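Local coordinates for protein 2,3-dihydroxybenzoate-AMP ligase (Bacillus subtilis, PDB 1MDB) that belongs to the AMP-binding (ANL) enzyme superfamily, pairing a large AMP-binding domain with a smaller C-terminal domain, and binds adenosine monophosphate, at residues S210-V215 against V246-G251; D29-R34 against E55-A60; D263-I268 against R293-S298. One frame throughout, in Å; residues are numbered along the deposited sequence.

Contact 1: S210-V215 against V246-G251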
loop_
_atom_site.group_PDB
_atom_site.type_symbol
_atom_site.label_atom_id
_atom_site.label_comp_id
_atom_site.label_asym_id
_atom_site.label_seq_id
_atom_site.Cartn_x
_atom_site.Cartn_y
_atom_site.Cartn_z
ATOM N N SER A 210 12.981 0.122 -7.446
ATOM C CA SER A 210 11.746 -0.636 -7.226
ATOM C C SER A 210 10.720 -0.291 -8.312
ATOM O O SER A 210 9.936 -1.147 -8.726
ATOM C CB SER A 210 11.154 -0.337 -5.842
ATOM O OG SER A 210 10.336 0.824 -5.866
ATOM N N LEU A 211 10.719 0.965 -8.767
ATOM C CA LEU A 211 9.797 1.390 -9.820
ATOM C C LEU A 211 10.170 0.760 -11.178
ATOM O O LEU A 211 9.299 0.304 -11.925
ATOM C CB LEU A 211 9.797 2.923 -9.937
ATOM C CG LEU A 211 9.284 3.721 -8.729
ATOM C CD1 LEU A 211 9.448 5.219 -8.986
ATOM C CD2 LEU A 211 7.814 3.384 -8.472
ATOM N N LYS A 212 11.464 0.729 -11.489
ATOM C CA LYS A 212 11.935 0.156 -12.747
ATOM C C LYS A 212 11.620 -1.330 -12.840
ATOM O O LYS A 212 11.240 -1.822 -13.899
ATOM C CB LYS A 212 13.447 0.349 -12.905
ATOM C CG LYS A 212 13.928 0.159 -14.344
ATOM C CD LYS A 212 15.442 0.006 -14.441
ATOM C CE LYS A 212 15.878 -1.374 -13.983
ATOM N NZ LYS A 212 17.353 -1.582 -14.109
ATOM N N ARG A 213 11.790 -2.055 -11.741
ATOM C CA ARG A 213 11.498 -3.483 -11.754
ATOM C C ARG A 213 9.994 -3.725 -11.873
ATOM O O ARG A 213 9.563 -4.611 -12.609
ATOM C CB ARG A 213 12.047 -4.154 -10.496
ATOM C CG ARG A 213 13.491 -4.621 -10.611
ATOM C CD ARG A 213 13.588 -6.026 -11.222
ATOM N NE ARG A 213 13.408 -6.048 -12.672
ATOM C CZ ARG A 213 12.973 -7.106 -13.352
ATOM N NH1 ARG A 213 12.667 -8.226 -12.711
ATOM N NH2 ARG A 213 12.845 -7.048 -14.672
ATOM N N SER A 214 9.197 -2.930 -11.162
ATOM C CA SER A 214 7.745 -3.077 -11.222
ATOM C C SER A 214 7.263 -2.796 -12.643
ATOM O O SER A 214 6.347 -3.442 -13.128
ATOM C CB SER A 214 7.065 -2.112 -10.246
ATOM O OG SER A 214 7.478 -2.363 -8.912
ATOM N N VAL A 215 7.873 -1.813 -13.296
ATOM C CA VAL A 215 7.514 -1.470 -14.664
ATOM C C VAL A 215 7.778 -2.668 -15.590
ATOM O O VAL A 215 6.911 -3.084 -16.370
ATOM C CB VAL A 215 8.329 -0.249 -15.163
ATOM C CG1 VAL A 215 8.270 -0.170 -16.682
ATOM C CG2 VAL A 215 7.765 1.039 -14.558
ATOM N N VAL A 246 3.905 4.237 -13.330
ATOM C CA VAL A 246 3.277 4.619 -14.593
ATOM C C VAL A 246 3.932 5.864 -15.207
ATOM O O VAL A 246 4.029 5.977 -16.428
ATOM C CB VAL A 246 1.745 4.852 -14.399
ATOM C CG1 VAL A 246 1.090 5.298 -15.709
ATOM C CG2 VAL A 246 1.090 3.562 -13.917
ATOM N N LEU A 247 4.397 6.786 -14.370
ATOM C CA LEU A 247 5.039 7.993 -14.879
ATOM C C LEU A 247 6.447 7.617 -15.317
ATOM O O LEU A 247 7.001 8.211 -16.231
ATOM C CB LEU A 247 5.128 9.082 -13.799
ATOM C CG LEU A 247 3.870 9.612 -13.105
ATOM C CD1 LEU A 247 4.281 10.731 -12.163
ATOM C CD2 LEU A 247 2.854 10.118 -14.110
ATOM N N TYR A 248 7.022 6.619 -14.651
ATOM C CA TYR A 248 8.363 6.164 -14.987
ATOM C C TYR A 248 8.365 5.632 -16.416
ATOM O O TYR A 248 9.302 5.871 -17.177
ATOM C CB TYR A 248 8.805 5.044 -14.037
ATOM C CG TYR A 248 10.210 4.523 -14.303
ATOM C CD1 TYR A 248 11.299 4.974 -13.553
ATOM C CD2 TYR A 248 10.450 3.595 -15.320
ATOM C CE1 TYR A 248 12.590 4.515 -13.807
ATOM C CE2 TYR A 248 11.734 3.125 -15.583
ATOM C CZ TYR A 248 12.800 3.586 -14.822
ATOM O OH TYR A 248 14.066 3.096 -15.059
ATOM N N ALA A 249 7.305 4.912 -16.763
ATOM C CA ALA A 249 7.175 4.296 -18.080
ATOM C C ALA A 249 6.556 5.182 -19.150
ATOM O O ALA A 249 6.398 4.748 -20.287
ATOM C CB ALA A 249 6.372 2.996 -17.966
ATOM N N GLY A 250 6.184 6.403 -18.784
ATOM C CA GLY A 250 5.594 7.314 -19.745
ATOM C C GLY A 250 4.130 7.061 -20.027
ATOM O O GLY A 250 3.600 7.526 -21.035
ATOM N N GLY A 251 3.465 6.326 -19.143
ATOM C CA GLY A 251 2.052 6.049 -19.335
ATOM C C GLY A 251 1.175 7.176 -18.838
ATOM O O GLY A 251 1.634 8.307 -18.673
#

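Contact 2: D29-R34 against E55-A60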
loop_
_atom_site.group_PDB
_atom_site.type_symbol
_atom_site.label_atom_id
_atom_site.label_comp_id
_atom_site.label_asym_id
_atom_site.label_seq_id
_atom_site.Cartn_x
_atom_site.Cartn_y
_atom_site.Cartn_z
ATOM N N ASP A 29 15.350 14.367 -11.557
ATOM C CA ASP A 29 15.915 14.022 -12.865
ATOM C C ASP A 29 14.877 13.266 -13.677
ATOM O O ASP A 29 14.618 13.577 -14.841
ATOM C CB ASP A 29 17.146 13.124 -12.713
ATOM C CG ASP A 29 18.293 13.810 -12.001
ATOM O OD1 ASP A 29 18.498 15.028 -12.222
ATOM O OD2 ASP A 29 19.004 13.123 -11.233
ATOM N N LEU A 30 14.294 12.255 -13.040
ATOM C CA LEU A 30 13.279 11.410 -13.656
ATOM C C LEU A 30 12.216 12.255 -14.353
ATOM O O LEU A 30 11.925 12.047 -15.529
ATOM C CB LEU A 30 12.652 10.515 -12.579
ATOM C CG LEU A 30 11.769 9.324 -12.949
ATOM C CD1 LEU A 30 11.480 8.519 -11.689
ATOM C CD2 LEU A 30 10.476 9.799 -13.585
ATOM N N LEU A 31 11.639 13.213 -13.635
ATOM C CA LEU A 31 10.617 14.081 -14.215
ATOM C C LEU A 31 11.191 14.982 -15.309
ATOM O O LEU A 31 10.596 15.127 -16.379
ATOM C CB LEU A 31 9.973 14.936 -13.124
ATOM C CG LEU A 31 8.961 16.009 -13.531
ATOM C CD1 LEU A 31 7.887 15.436 -14.439
ATOM C CD2 LEU A 31 8.345 16.588 -12.271
ATOM N N ARG A 32 12.350 15.579 -15.043
ATOM C CA ARG A 32 12.989 16.465 -16.016
ATOM C C ARG A 32 13.168 15.749 -17.347
ATOM O O ARG A 32 12.857 16.294 -18.409
ATOM C CB ARG A 32 14.364 16.916 -15.516
ATOM C CG ARG A 32 14.999 18.013 -16.372
ATOM C CD ARG A 32 14.226 19.312 -16.242
ATOM N NE ARG A 32 14.382 19.891 -14.912
ATOM C CZ ARG A 32 13.551 20.784 -14.382
ATOM N NH1 ARG A 32 12.495 21.200 -15.066
ATOM N NH2 ARG A 32 13.786 21.274 -13.173
ATOM N N ASP A 33 13.678 14.525 -17.268
ATOM C CA ASP A 33 13.926 13.697 -18.437
ATOM C C ASP A 33 12.637 13.377 -19.199
ATOM O O ASP A 33 12.512 13.697 -20.386
ATOM C CB ASP A 33 14.615 12.404 -18.000
ATOM C CG ASP A 33 15.131 11.597 -19.171
ATOM O OD1 ASP A 33 14.306 11.179 -20.014
ATOM O OD2 ASP A 33 16.360 11.381 -19.246
ATOM N N ARG A 34 11.677 12.755 -18.519
ATOM C CA ARG A 34 10.413 12.401 -19.149
ATOM C C ARG A 34 9.732 13.624 -19.745
ATOM O O ARG A 34 9.096 13.541 -20.792
ATOM C CB ARG A 34 9.464 11.745 -18.139
ATOM C CG ARG A 34 9.987 10.485 -17.477
ATOM C CD ARG A 34 10.370 9.445 -18.505
ATOM N NE ARG A 34 10.873 8.207 -17.912
ATOM C CZ ARG A 34 11.882 8.148 -17.054
ATOM N NH1 ARG A 34 12.495 9.261 -16.677
ATOM N NH2 ARG A 34 12.296 6.973 -16.595
ATOM N N GLU A 55 3.907 19.970 -18.308
ATOM C CA GLU A 55 3.093 20.725 -17.366
ATOM C C GLU A 55 3.504 20.428 -15.920
ATOM O O GLU A 55 3.818 21.340 -15.153
ATOM C CB GLU A 55 1.624 20.366 -17.583
ATOM C CG GLU A 55 0.688 20.742 -16.455
ATOM C CD GLU A 55 -0.203 21.914 -16.794
ATOM O OE1 GLU A 55 -0.436 22.155 -17.997
ATOM O OE2 GLU A 55 -0.685 22.587 -15.855
ATOM N N LEU A 56 3.494 19.147 -15.556
ATOM C CA LEU A 56 3.868 18.726 -14.213
ATOM C C LEU A 56 5.289 19.196 -13.905
ATOM O O LEU A 56 5.573 19.681 -12.811
ATOM C CB LEU A 56 3.780 17.199 -14.105
ATOM C CG LEU A 56 4.202 16.558 -12.778
ATOM C CD1 LEU A 56 3.391 17.140 -11.625
ATOM C CD2 LEU A 56 3.996 15.047 -12.871
ATOM N N ASP A 57 6.171 19.049 -14.891
ATOM C CA ASP A 57 7.565 19.460 -14.762
ATOM C C ASP A 57 7.634 20.945 -14.387
ATOM O O ASP A 57 8.303 21.329 -13.417
ATOM C CB ASP A 57 8.290 19.230 -16.093
ATOM C CG ASP A 57 9.796 19.399 -15.985
ATOM O OD1 ASP A 57 10.383 20.076 -16.850
ATOM O OD2 ASP A 57 10.401 18.843 -15.047
ATOM N N THR A 58 6.927 21.772 -15.151
ATOM C CA THR A 58 6.913 23.212 -14.914
ATOM C C THR A 58 6.315 23.594 -13.558
ATOM O O THR A 58 6.901 24.379 -12.828
ATOM C CB THR A 58 6.137 23.957 -16.027
ATOM O OG1 THR A 58 6.784 23.742 -17.286
ATOM C CG2 THR A 58 6.101 25.459 -15.742
ATOM N N ARG A 59 5.150 23.046 -13.225
ATOM C CA ARG A 59 4.516 23.357 -11.950
ATOM C C ARG A 59 5.413 22.955 -10.776
ATOM O O ARG A 59 5.462 23.647 -9.764
ATOM C CB ARG A 59 3.154 22.659 -11.857
ATOM C CG ARG A 59 2.205 23.056 -12.991
ATOM C CD ARG A 59 0.818 22.432 -12.862
ATOM N NE ARG A 59 0.147 22.833 -11.630
ATOM C CZ ARG A 59 -1.060 23.388 -11.579
ATOM N NH1 ARG A 59 -1.734 23.610 -12.695
ATOM N NH2 ARG A 59 -1.593 23.720 -10.412
ATOM N N ALA A 60 6.129 21.844 -10.923
ATOM C CA ALA A 60 7.030 21.356 -9.887
ATOM C C ALA A 60 8.193 22.335 -9.641
ATOM O O ALA A 60 8.592 22.566 -8.488
ATOM C CB ALA A 60 7.571 19.986 -10.280
HETATM O O HOH W 1 11.977 19.043 -18.803
#

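Contact 3: D263-I268 against R293-S298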
loop_
_atom_site.group_PDB
_atom_site.type_symbol
_atom_site.label_atom_id
_atom_site.label_comp_id
_atom_site.label_asym_id
_atom_site.label_seq_id
_atom_site.Cartn_x
_atom_site.Cartn_y
_atom_site.Cartn_z
ATOM N N ASP A 263 -17.736 5.028 -9.006
ATOM C CA ASP A 263 -16.803 6.022 -9.514
ATOM C C ASP A 263 -15.806 5.459 -10.520
ATOM O O ASP A 263 -15.559 6.067 -11.557
ATOM C CB ASP A 263 -16.032 6.678 -8.363
ATOM C CG ASP A 263 -16.875 7.669 -7.586
ATOM O OD1 ASP A 263 -17.678 8.382 -8.226
ATOM O OD2 ASP A 263 -16.727 7.746 -6.345
ATOM N N ALA A 264 -15.248 4.290 -10.212
ATOM C CA ALA A 264 -14.241 3.641 -11.049
ATOM C C ALA A 264 -14.692 3.046 -12.386
ATOM O O ALA A 264 -14.001 3.202 -13.393
ATOM C CB ALA A 264 -13.527 2.563 -10.235
ATOM N N PHE A 265 -15.824 2.350 -12.400
ATOM C CA PHE A 265 -16.299 1.728 -13.636
ATOM C C PHE A 265 -16.464 2.709 -14.797
ATOM O O PHE A 265 -15.903 2.493 -15.867
ATOM C CB PHE A 265 -17.601 0.957 -13.372
ATOM C CG PHE A 265 -17.386 -0.376 -12.688
ATOM C CD1 PHE A 265 -16.221 -0.620 -11.960
ATOM C CD2 PHE A 265 -18.358 -1.370 -12.746
ATOM C CE1 PHE A 265 -16.024 -1.830 -11.298
ATOM C CE2 PHE A 265 -18.173 -2.591 -12.084
ATOM C CZ PHE A 265 -17.003 -2.820 -11.357
ATOM N N PRO A 266 -17.222 3.801 -14.603
ATOM C CA PRO A 266 -17.386 4.755 -15.708
ATOM C C PRO A 266 -16.018 5.221 -16.206
ATOM O O PRO A 266 -15.786 5.347 -17.405
ATOM C CB PRO A 266 -18.184 5.889 -15.070
ATOM C CG PRO A 266 -18.996 5.184 -14.024
ATOM C CD PRO A 266 -17.994 4.226 -13.423
ATOM N N LEU A 267 -15.109 5.455 -15.266
ATOM C CA LEU A 267 -13.755 5.904 -15.580
ATOM C C LEU A 267 -13.000 4.861 -16.401
ATOM O O LEU A 267 -12.222 5.192 -17.287
ATOM C CB LEU A 267 -12.993 6.188 -14.278
ATOM C CG LEU A 267 -12.664 7.619 -13.835
ATOM C CD1 LEU A 267 -13.401 8.657 -14.671
ATOM C CD2 LEU A 267 -12.992 7.748 -12.361
ATOM N N ILE A 268 -13.223 3.592 -16.097
ATOM C CA ILE A 268 -12.545 2.532 -16.824
ATOM C C ILE A 268 -13.037 2.495 -18.271
ATOM O O ILE A 268 -12.244 2.368 -19.205
ATOM C CB ILE A 268 -12.777 1.168 -16.139
ATOM C CG1 ILE A 268 -12.136 1.191 -14.748
ATOM C CG2 ILE A 268 -12.187 0.047 -16.986
ATOM C CD1 ILE A 268 -12.308 -0.081 -13.949
ATOM N N ARG A 293 -23.558 -4.343 -12.891
ATOM C CA ARG A 293 -23.344 -3.108 -13.644
ATOM C C ARG A 293 -23.239 -3.412 -15.139
ATOM O O ARG A 293 -22.833 -4.507 -15.530
ATOM C CB ARG A 293 -22.062 -2.421 -13.170
ATOM C CG ARG A 293 -22.047 -2.034 -11.694
ATOM C CD ARG A 293 -22.354 -0.555 -11.494
ATOM N NE ARG A 293 -21.473 0.285 -12.300
ATOM C CZ ARG A 293 -21.483 1.615 -12.295
ATOM N NH1 ARG A 293 -22.327 2.278 -11.518
ATOM N NH2 ARG A 293 -20.653 2.284 -13.084
ATOM N N ARG A 294 -23.611 -2.442 -15.968
ATOM C CA ARG A 294 -23.558 -2.614 -17.415
ATOM C C ARG A 294 -22.387 -1.854 -18.027
ATOM O O ARG A 294 -22.327 -1.664 -19.240
ATOM C CB ARG A 294 -24.869 -2.146 -18.064
ATOM C CG ARG A 294 -26.100 -2.940 -17.630
ATOM C CD ARG A 294 -27.047 -3.191 -18.801
ATOM N NE ARG A 294 -28.104 -4.143 -18.457
ATOM C CZ ARG A 294 -28.918 -4.714 -19.343
ATOM N NH1 ARG A 294 -28.802 -4.436 -20.635
ATOM N NH2 ARG A 294 -29.849 -5.569 -18.936
ATOM N N ASP A 295 -21.454 -1.418 -17.188
ATOM C CA ASP A 295 -20.293 -0.695 -17.683
ATOM C C ASP A 295 -19.437 -1.626 -18.514
ATOM O O ASP A 295 -19.456 -2.837 -18.311
ATOM C CB ASP A 295 -19.465 -0.137 -16.529
ATOM C CG ASP A 295 -20.217 0.899 -15.727
ATOM O OD1 ASP A 295 -21.113 0.510 -14.944
ATOM O OD2 ASP A 295 -19.918 2.102 -15.894
ATOM N N ASP A 296 -18.695 -1.051 -19.452
ATOM C CA ASP A 296 -17.816 -1.816 -20.325
ATOM C C ASP A 296 -16.374 -1.717 -19.832
ATOM O O ASP A 296 -15.661 -0.760 -20.138
ATOM C CB ASP A 296 -17.937 -1.294 -21.758
ATOM C CG ASP A 296 -16.837 -1.802 -22.658
ATOM O OD1 ASP A 296 -16.387 -2.948 -22.458
ATOM O OD2 ASP A 296 -16.435 -1.054 -23.575
ATOM N N LEU A 297 -15.962 -2.723 -19.064
ATOM C CA LEU A 297 -14.627 -2.783 -18.480
ATOM C C LEU A 297 -13.688 -3.562 -19.375
ATOM O O LEU A 297 -12.607 -3.972 -18.953
ATOM C CB LEU A 297 -14.696 -3.459 -17.113
ATOM C CG LEU A 297 -15.831 -2.992 -16.197
ATOM C CD1 LEU A 297 -15.718 -3.696 -14.854
ATOM C CD2 LEU A 297 -15.772 -1.476 -16.019
ATOM N N SER A 298 -14.121 -3.755 -20.616
ATOM C CA SER A 298 -13.377 -4.498 -21.630
ATOM C C SER A 298 -11.932 -4.070 -21.896
ATOM O O SER A 298 -11.105 -4.893 -22.280
ATOM C CB SER A 298 -14.162 -4.464 -22.949
ATOM O OG SER A 298 -13.348 -4.858 -24.033
#

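Contact 1: S210-V215 against V246-G251
Leu211 and Tyr248 come level with their CA atoms 7.2 Å apart, and one helical turn later the CA of Val215 lies 6.7 Å from the CA of Ala249. Two successive turns of helix 204-218 thus meet the last residue of helix 242-248 and the one after it. Just past Ala249 the second backbone leaves helical geometry: Gly250 has a phi of 79°, Gly251 N bonds back to Val246 O, and Gly250 N makes a weaker bond to Leu247 O, which together define a Schellman motif.

Tyr248 carries the largest share of the contact. Its CG is anti to the backbone N (chi1 -179°), which swings the ring out alongside the first helix. The CA of Lys212 stands 4.0 Å above one ring face, displaced toward the rim, and the Lys212 CG approaches Tyr248 OH to 3.0 Å, a tight fit for carbon and oxygen. A bend at the third torsion of Lys212 (75°) then carries the ammonium end away from the ring.

These two segments belong to the layer of helices beside the nine-stranded mixed sheet. Helix 242-248 is part of the beta-alpha-beta crossover from strand 225-228 to its parallel neighbour 252-255, and the Schellman turn delivers the chain into that second strand.

Toward the CB end of the ring the packing is apolar. Val215 sets CG2 against Tyr248 CD2 at 3.8 Å, while its other branch, CG1, rests 3.9 Å from the Ala249 CB; one valine therefore bridges the ring and the start of the turn. Leu211 adds a looser touch, its CB 4.4 Å from Tyr248 CD1. On the ring face turned away from Lys212, Arg34 of helix 27-38 makes a cation-pi contact, so backbone and guanidinium sandwich the aromatic group.

Contact 2: D29-R34 against E55-A60
The CA atoms of Leu31 and Asp57 lie 6.2 Å apart, the nearest pair between 29-34 and 55-60. The axes of the two short segments approach to 9.3 Å, with 134° between their N-to-C directions, so they run in broadly opposed senses but well off antiparallel.

The apolar part is carried by Leu31. Its CG lies anti to the backbone N, which projects the branched end across the gap. There CD2 touches the Ala60 CB at 4.0 Å and the Leu56 CG at 4.2 Å, straddling one turn of the opposite helix. The Leu31 CG also sits 3.5 Å from Asp57 OD2, so this side chain shields one flank of the carboxylate. Phe93 and Arg97 of helix 86-98 pack on the same leucine.

The ionic part joins Arg32 and Asp57. Although the Arg32 side chain sets out away from the other helix, bends at its second and third torsions fold the guanidinium back, bringing NH1 to 3.0 Å from Asp57 OD1. The bond is weak: its N-H...O angle is 128°, and the guanidinium and carboxylate planes stand 72° apart, which excludes a coplanar two-pronged pairing. Each charge has a stronger partner elsewhere, Arg32 in Asp61 and Asp57 in Arg97. The guanidinium groups of Arg32 and Arg97 lie close, and Asp57 and Asp61 probably offset their like charges.

Water supplies a third link. One molecule donates both to Arg32 O (2.9 Å) and to Asp57 OD1 (2.7 Å), tying the first helix's backbone to the carboxylate.

In the fold, helices 27-38 and 53-70 flank the beta-hairpin of strands 42-46 and 49-52 along the chain, a hairpin that forms one margin of the mixed sheet, and helix 86-98 joins them as a third packing element.

Contact 3: D263-I268 against R293-S298
Phe265 and Leu297 form the tightly packed half of this contact. Leu297 CD1 stands 3.8 Å from the Phe265 ring centroid, only 11° off the normal, so the methyl sits squarely over one face in a CH-pi arrangement. The leucine's other methyl, CD2, rests 4.0 Å from the Ile268 CB, so its fork bridges two buried side chains one turn apart on helix 261-271. Trp286 of helix 280-292 adds an edge-to-face contact to the phenyl ring and also touches Ile268, extending the apolar cluster.

Against buried Phe265 and Ile268 stand the partly exposed Arg293, Asp295 and Pro266. Bent at its second and third torsions, Arg293 runs obliquely past the CD2 side of Phe265, with NE 3.6 Å from CD2 and the guanidinium turned 72° from the ring plane. Arg293 NH2 comes within 3.3 Å of both Phe265 CB and Pro266 CD. Its ion pair with Asp295 is doubtful because the carboxylate is modelled too close. Asp295 OD2 lies 3.4 Å from Pro266 N, which has no hydrogen to offer, at the point where the helix kinks.

Chemically, then, the two segments meet each other through van der Waals and CH-pi contacts, while Arg293 NH1 adds an ionic link to the same helix through its salt bridge with Asp262.

All three contacts belong to the AMP-binding part of the enzyme and follow one another along the chain in the order contact 2, contact 1, contact 3. Contacts 1 and 2 have centres about 15 Å apart and touch: a probable hydrogen bond from Arg34 NE to Tyr248 O, with packing of Leu30 on Tyr248, joins the two helix pairs. Contact 3 stands apart, its centre about 25 Å from that of contact 1 and about 31 Å from that of contact 2. The mixed sheet relates them, since its strands 42-46, 225-228, 252-255, 275-278 and 302-306 alternate with these helices. Contact 1 has the side chain of Leu211 about 9 Å from 2,3-dihydroxy-benzoic acid, near it without contact.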